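Local coordinates for protein PbICP-C (Plasmodium berghei, PDB 3PNR) that probably inhibits papain-like cysteine peptidases of the parasite and its host, as the C-terminal, chagasin-like domain of a Plasmodium inhibitor, at residues G155-S166 with N178-Q187. Residues are numbered along the deposited sequence; the frame is centred on the assembly and turned at random.
Sequences GHKPGKYYIVYS and NTKIIYVTVQ
Tyr183 brings the CD1 side of its ring over the rim of one face of the Tyr162 ring, an oblique aromatic pair with centroids 4.6 Å apart and planes inclined at 38°. The two are a non-hydrogen-bonded antiparallel pair, and different first torsions bring their rings together: CG lies anti to the backbone N in Tyr183 (chi1 -175°) but anti to the carbonyl carbon in Tyr162. Toward the Ser166 end, Ile181 CG2 meets the edge of the Tyr162 ring, 3.6 Å from Tyr162 CD1; toward the other end, CB and CG of Lys160 lie against the Tyr183 hydroxyl. Further along this face, Ser166 OG and Thr179 OG1 share a hydrogen bond of 2.9 Å. The other face is apolar around Ile163, Ile182 and Tyr165. Here Ile163 CB and Ile182 CB lie 4.1 Å apart, while Ile182 CG1 reaches the edge of the Tyr165 ring, 3.9 Å from Tyr165 CE2. Paired backbone bonds join the strands into an antiparallel beta hairpin, including Ile163 N to Ile182 O at 2.9 Å with an N-H...O angle of 170°. Ile163 and Tyr165 continue this apolar layer onto Val102 of strand 100-107 in the other sheet of the immunoglobulin-like sandwich, and the Tyr165 hydroxyl is hydrogen-bonded to Ser151 of strand 146-155 in that sheet. Within its own sheet the hairpin is central, with strand 68-75 beside 159-168 and strand 41-49 beside 178-186.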
ATOM      1  N   GLY B 155       5.080  28.556 -19.246  1.00100.91           N
ATOM      2  CA  GLY B 155       6.215  29.340 -19.698  1.00103.89           C
ATOM      3  C   GLY B 155       5.988  30.834 -19.548  1.00107.45           C
ATOM      4  O   GLY B 155       4.863  31.323 -19.680  1.00109.39           O
ATOM      5  N   HIS B 156       7.064  31.559 -19.263  1.00107.03           N
ATOM      6  CA  HIS B 156       6.997  33.006 -19.096  1.00104.71           C
ATOM      7  C   HIS B 156       8.012  33.711 -19.990  1.00101.71           C
ATOM      8  O   HIS B 156       7.988  34.933 -20.142  1.00 94.45           O
ATOM      9  CB  HIS B 156       7.253  33.382 -17.636  1.00101.25           C
ATOM     10  CG  HIS B 156       6.233  32.844 -16.684  1.00101.03           C
ATOM     11  ND1 HIS B 156       6.562  32.368 -15.433  1.00103.20           N
ATOM     12  CD2 HIS B 156       4.891  32.705 -16.799  1.00101.56           C
ATOM     13  CE1 HIS B 156       5.466  31.965 -14.814  1.00100.16           C
ATOM     14  NE2 HIS B 156       4.438  32.157 -15.623  1.00101.92           N
ATOM     15  N   LYS B 157       8.901  32.925 -20.582  1.00105.49           N
ATOM     16  CA  LYS B 157      10.015  33.463 -21.340  1.00105.96           C
ATOM     17  C   LYS B 157      10.567  32.400 -22.267  1.00107.92           C
ATOM     18  O   LYS B 157      10.677  31.235 -21.887  1.00111.33           O
ATOM     19  CB  LYS B 157      11.111  33.933 -20.385  1.00106.31           C
ATOM     20  CG  LYS B 157      12.401  34.357 -21.063  1.00110.20           C
ATOM     21  CD  LYS B 157      13.387  34.863 -20.030  1.00110.72           C
ATOM     22  CE  LYS B 157      12.701  35.824 -19.069  1.00110.42           C
ATOM     23  NZ  LYS B 157      13.536  36.112 -17.872  1.00111.05           N
ATOM     24  N   PRO B 158      10.913  32.795 -23.494  1.00107.96           N
ATOM     25  CA  PRO B 158      11.511  31.845 -24.435  1.00105.80           C
ATOM     26  C   PRO B 158      12.721  31.141 -23.822  1.00 92.66           C
ATOM     27  O   PRO B 158      13.438  31.736 -23.011  1.00 88.58           O
ATOM     28  CB  PRO B 158      11.941  32.740 -25.600  1.00108.30           C
ATOM     29  CG  PRO B 158      11.002  33.900 -25.540  1.00107.36           C
ATOM     30  CD  PRO B 158      10.746  34.136 -24.080  1.00105.05           C
ATOM     31  N   GLY B 159      12.936  29.885 -24.203  1.00 84.46           N
ATOM     32  CA  GLY B 159      14.072  29.129 -23.710  1.00 85.53           C
ATOM     33  C   GLY B 159      13.919  27.623 -23.825  1.00 85.31           C
ATOM     34  O   GLY B 159      12.928  27.120 -24.360  1.00 78.51           O
ATOM     35  N   LYS B 160      14.921  26.904 -23.332  1.00 91.57           N
ATOM     36  CA  LYS B 160      14.876  25.446 -23.254  1.00 94.08           C
ATOM     37  C   LYS B 160      14.954  25.016 -21.794  1.00 88.76           C
ATOM     38  O   LYS B 160      15.824  25.470 -21.048  1.00 80.67           O
ATOM     39  CB  LYS B 160      16.022  24.817 -24.046  1.00 97.03           C
ATOM     40  CG  LYS B 160      15.978  25.097 -25.533  1.00103.81           C
ATOM     41  CD  LYS B 160      14.658  24.656 -26.139  1.00113.18           C
ATOM     42  CE  LYS B 160      14.665  24.837 -27.650  1.00120.57           C
ATOM     43  NZ  LYS B 160      15.099  26.209 -28.050  1.00122.27           N
ATOM     44  N   TYR B 161      14.041  24.142 -21.387  1.00 90.97           N
ATOM     45  CA  TYR B 161      13.946  23.750 -19.986  1.00 89.90           C
ATOM     46  C   TYR B 161      13.845  22.237 -19.807  1.00 86.11           C
ATOM     47  O   TYR B 161      13.044  21.573 -20.471  1.00 85.31           O
ATOM     48  CB  TYR B 161      12.749  24.440 -19.327  1.00 93.76           C
ATOM     49  CG  TYR B 161      12.721  25.942 -19.520  1.00 98.72           C
ATOM     50  CD1 TYR B 161      13.422  26.785 -18.669  1.00 99.37           C
ATOM     51  CD2 TYR B 161      11.988  26.516 -20.552  1.00103.48           C
ATOM     52  CE1 TYR B 161      13.396  28.154 -18.840  1.00102.51           C
ATOM     53  CE2 TYR B 161      11.956  27.888 -20.730  1.00105.24           C
ATOM     54  CZ  TYR B 161      12.664  28.700 -19.871  1.00105.19           C
ATOM     55  OH  TYR B 161      12.639  30.063 -20.044  1.00108.82           O
ATOM     56  N   TYR B 162      14.675  21.701 -18.912  1.00 79.36           N
ATOM     57  CA  TYR B 162      14.601  20.297 -18.513  1.00 68.32           C
ATOM     58  C   TYR B 162      13.809  20.174 -17.217  1.00 62.01           C
ATOM     59  O   TYR B 162      14.299  20.540 -16.144  1.00 56.17           O
ATOM     60  CB  TYR B 162      16.002  19.708 -18.313  1.00 67.89           C
ATOM     61  CG  TYR B 162      16.743  19.438 -19.597  1.00 75.30           C
ATOM     62  CD1 TYR B 162      16.416  18.347 -20.390  1.00 77.82           C
ATOM     63  CD2 TYR B 162      17.768  20.273 -20.016  1.00 78.64           C
ATOM     64  CE1 TYR B 162      17.091  18.094 -21.563  1.00 79.85           C
ATOM     65  CE2 TYR B 162      18.447  20.030 -21.186  1.00 84.41           C
ATOM     66  CZ  TYR B 162      18.105  18.938 -21.958  1.00 88.35           C
ATOM     67  OH  TYR B 162      18.782  18.692 -23.133  1.00 90.78           O
ATOM     68  N   ILE B 163      12.584  19.669 -17.329  1.00 59.79           N
ATOM     69  CA  ILE B 163      11.726  19.438 -16.171  1.00 70.62           C
ATOM     70  C   ILE B 163      11.771  17.967 -15.770  1.00 71.74           C
ATOM     71  O   ILE B 163      11.500  17.085 -16.589  1.00 71.05           O
ATOM     72  CB  ILE B 163      10.273  19.825 -16.477  1.00 73.04           C
ATOM     73  CG1 ILE B 163      10.231  21.206 -17.136  1.00 73.06           C
ATOM     74  CG2 ILE B 163       9.437  19.785 -15.210  1.00 69.65           C
ATOM     75  CD1 ILE B 163       8.846  21.788 -17.250  1.00 72.75           C
ATOM     76  N   VAL B 164      12.120  17.699 -14.516  1.00 67.58           N
ATOM     77  CA  VAL B 164      12.318  16.315 -14.079  1.00 62.47           C
ATOM     78  C   VAL B 164      11.271  15.803 -13.083  1.00 56.05           C
ATOM     79  O   VAL B 164      11.050  16.385 -12.021  1.00 52.21           O
ATOM     80  CB  VAL B 164      13.727  16.099 -13.515  1.00 55.60           C
ATOM     81  CG1 VAL B 164      13.925  14.644 -13.143  1.00 51.85           C
ATOM     82  CG2 VAL B 164      14.765  16.535 -14.533  1.00 54.20           C
ATOM     83  N   TYR B 165      10.617  14.712 -13.453  1.00 59.20           N
ATOM     84  CA  TYR B 165       9.672  14.047 -12.568  1.00 61.89           C
ATOM     85  C   TYR B 165      10.170  12.643 -12.297  1.00 62.13           C
ATOM     86  O   TYR B 165      10.834  12.033 -13.141  1.00 59.64           O
ATOM     87  CB  TYR B 165       8.308  13.936 -13.232  1.00 66.76           C
ATOM     88  CG  TYR B 165       7.635  15.248 -13.532  1.00 75.17           C
ATOM     89  CD1 TYR B 165       6.963  15.945 -12.539  1.00 77.55           C
ATOM     90  CD2 TYR B 165       7.645  15.777 -14.818  1.00 78.46           C
ATOM     91  CE1 TYR B 165       6.332  17.139 -12.809  1.00 80.02           C
ATOM     92  CE2 TYR B 165       7.013  16.974 -15.102  1.00 80.33           C
ATOM     93  CZ  TYR B 165       6.357  17.650 -14.091  1.00 80.23           C
ATOM     94  OH  TYR B 165       5.724  18.840 -14.358  1.00 74.49           O
ATOM     95  N   SER B 166       9.842  12.107 -11.132  1.00 58.38           N
ATOM     96  CA  SER B 166      10.128  10.704 -10.901  1.00 46.53           C
ATOM     97  C   SER B 166       9.108  10.053  -9.996  1.00 48.65           C
ATOM     98  O   SER B 166       8.593  10.670  -9.066  1.00 49.84           O
ATOM     99  CB  SER B 166      11.538  10.507 -10.354  1.00 48.70           C
ATOM    100  OG  SER B 166      12.034   9.231 -10.733  1.00 55.43           O
ATOM    101  N   ASN B 178      11.148   5.264 -11.840  1.00 51.40           N
ATOM    102  CA  ASN B 178      10.827   5.650 -13.211  1.00 52.84           C
ATOM    103  C   ASN B 178      10.891   7.171 -13.353  1.00 62.31           C
ATOM    104  O   ASN B 178      10.047   7.894 -12.813  1.00 68.38           O
ATOM    105  CB  ASN B 178       9.425   5.172 -13.611  1.00 54.45           C
ATOM    106  CG  ASN B 178       9.341   3.666 -13.798  1.00 59.66           C
ATOM    107  OD1 ASN B 178       9.077   3.185 -14.900  1.00 64.97           O
ATOM    108  ND2 ASN B 178       9.547   2.916 -12.721  1.00 58.35           N
ATOM    109  N   THR B 179      11.882   7.655 -14.097  1.00 51.78           N
ATOM    110  CA  THR B 179      12.118   9.086 -14.197  1.00 43.67           C
ATOM    111  C   THR B 179      11.662   9.638 -15.538  1.00 60.42           C
ATOM    112  O   THR B 179      11.944   9.052 -16.585  1.00 71.01           O
ATOM    113  CB  THR B 179      13.592   9.388 -13.973  1.00 45.97           C
ATOM    114  OG1 THR B 179      14.022   8.735 -12.766  1.00 52.12           O
ATOM    115  CG2 THR B 179      13.828  10.886 -13.865  1.00 39.80           C
ATOM    116  N   LYS B 180      10.931  10.749 -15.496  1.00 62.39           N
ATOM    117  CA  LYS B 180      10.473  11.422 -16.709  1.00 60.54           C
ATOM    118  C   LYS B 180      11.070  12.820 -16.838  1.00 62.98           C
ATOM    119  O   LYS B 180      10.753  13.714 -16.052  1.00 56.81           O
ATOM    120  CB  LYS B 180       8.949  11.529 -16.749  1.00 57.81           C
ATOM    121  CG  LYS B 180       8.198  10.219 -16.544  1.00 66.07           C
ATOM    122  CD  LYS B 180       8.641   9.113 -17.492  1.00 66.42           C
ATOM    123  CE  LYS B 180       7.617   7.979 -17.505  1.00 61.95           C
ATOM    124  NZ  LYS B 180       8.262   6.639 -17.632  1.00 63.47           N
ATOM    125  N   ILE B 181      11.940  12.995 -17.831  1.00 67.22           N
ATOM    126  CA  ILE B 181      12.432  14.316 -18.205  1.00 67.24           C
ATOM    127  C   ILE B 181      11.599  14.898 -19.342  1.00 64.65           C
ATOM    128  O   ILE B 181      11.494  14.306 -20.413  1.00 61.72           O
ATOM    129  CB  ILE B 181      13.873  14.254 -18.695  1.00 72.43           C
ATOM    130  CG1 ILE B 181      14.745  13.514 -17.679  1.00 74.68           C
ATOM    131  CG2 ILE B 181      14.387  15.668 -18.994  1.00 72.50           C
ATOM    132  CD1 ILE B 181      15.859  12.717 -18.309  1.00 75.47           C
ATOM    133  N   ILE B 182      10.998  16.054 -19.101  1.00 71.03           N
ATOM    134  CA  ILE B 182      10.315  16.784 -20.158  1.00 73.14           C
ATOM    135  C   ILE B 182      11.260  17.851 -20.677  1.00 71.76           C
ATOM    136  O   ILE B 182      11.729  18.700 -19.911  1.00 59.94           O
ATOM    137  CB  ILE B 182       9.045  17.479 -19.651  1.00 74.66           C
ATOM    138  CG1 ILE B 182       8.239  16.531 -18.767  1.00 75.46           C
ATOM    139  CG2 ILE B 182       8.218  17.982 -20.822  1.00 76.93           C
ATOM    140  CD1 ILE B 182       8.144  15.141 -19.330  1.00 79.54           C
ATOM    141  N   TYR B 183      11.554  17.793 -21.972  1.00 79.81           N
ATOM    142  CA  TYR B 183      12.367  18.820 -22.609  1.00 82.01           C
ATOM    143  C   TYR B 183      11.465  19.836 -23.306  1.00 76.96           C
ATOM    144  O   TYR B 183      11.033  19.627 -24.438  1.00 68.56           O
ATOM    145  CB  TYR B 183      13.357  18.209 -23.593  1.00 88.61           C
ATOM    146  CG  TYR B 183      14.298  19.232 -24.169  1.00102.71           C
ATOM    147  CD1 TYR B 183      15.176  19.930 -23.349  1.00109.49           C
ATOM    148  CD2 TYR B 183      14.304  19.511 -25.528  1.00109.62           C
ATOM    149  CE1 TYR B 183      16.038  20.876 -23.866  1.00114.50           C
ATOM    150  CE2 TYR B 183      15.162  20.454 -26.058  1.00115.46           C
ATOM    151  CZ  TYR B 183      16.029  21.134 -25.224  1.00116.84           C
ATOM    152  OH  TYR B 183      16.888  22.076 -25.751  1.00113.34           O
ATOM    153  N   VAL B 184      11.183  20.929 -22.607  1.00 79.49           N
ATOM    154  CA  VAL B 184      10.234  21.933 -23.073  1.00 82.43           C
ATOM    155  C   VAL B 184      10.931  23.143 -23.697  1.00 84.72           C
ATOM    156  O   VAL B 184      11.902  23.674 -23.150  1.00 70.18           O
ATOM    157  CB  VAL B 184       9.333  22.415 -21.919  1.00 81.82           C
ATOM    158  CG1 VAL B 184       8.478  23.596 -22.362  1.00 81.21           C
ATOM    159  CG2 VAL B 184       8.467  21.274 -21.410  1.00 81.09           C
ATOM    160  N   THR B 185      10.428  23.572 -24.851  1.00 98.18           N
ATOM    161  CA  THR B 185      10.941  24.768 -25.512  1.00 99.18           C
ATOM    162  C   THR B 185       9.888  25.872 -25.478  1.00 96.27           C
ATOM    163  O   THR B 185       8.811  25.729 -26.059  1.00 94.43           O
ATOM    164  CB  THR B 185      11.331  24.485 -26.977  1.00 97.15           C
ATOM    165  OG1 THR B 185      10.145  24.308 -27.761  1.00102.45           O
ATOM    166  CG2 THR B 185      12.196  23.228 -27.076  1.00 91.51           C
ATOM    167  N   VAL B 186      10.194  26.961 -24.780  1.00 98.68           N
ATOM    168  CA  VAL B 186       9.312  28.125 -24.758  1.00104.17           C
ATOM    169  C   VAL B 186       9.661  29.087 -25.895  1.00104.31           C
ATOM    170  O   VAL B 186      10.749  29.662 -25.929  1.00 99.54           O
ATOM    171  CB  VAL B 186       9.386  28.879 -23.415  1.00102.74           C
ATOM    172  CG1 VAL B 186       8.516  30.129 -23.458  1.00 99.06           C
ATOM    173  CG2 VAL B 186       8.966  27.970 -22.274  1.00 99.59           C
ATOM    174  N   GLN B 187       8.732  29.253 -26.830  1.00108.71           N
ATOM    175  CA  GLN B 187       8.952  30.124 -27.976  1.00112.62           C
ATOM    176  C   GLN B 187       7.826  31.146 -28.103  1.00114.29           C
ATOM    177  O   GLN B 187       6.649  30.811 -27.960  1.00115.83           O
ATOM    178  CB  GLN B 187       9.046  29.295 -29.255  1.00114.53           C
ATOM    179  CG  GLN B 187       7.694  28.896 -29.822  1.00119.53           C
ATOM    180  CD  GLN B 187       7.734  27.565 -30.541  1.00120.59           C
ATOM    181  OE1 GLN B 187       8.498  26.671 -30.172  1.00119.46           O
ATOM    182  NE2 GLN B 187       6.902  27.419 -31.570  1.00119.32           N
ATOM    183  OXT GLN B 187       8.072  32.327 -28.350  1.00 30.00           O
TER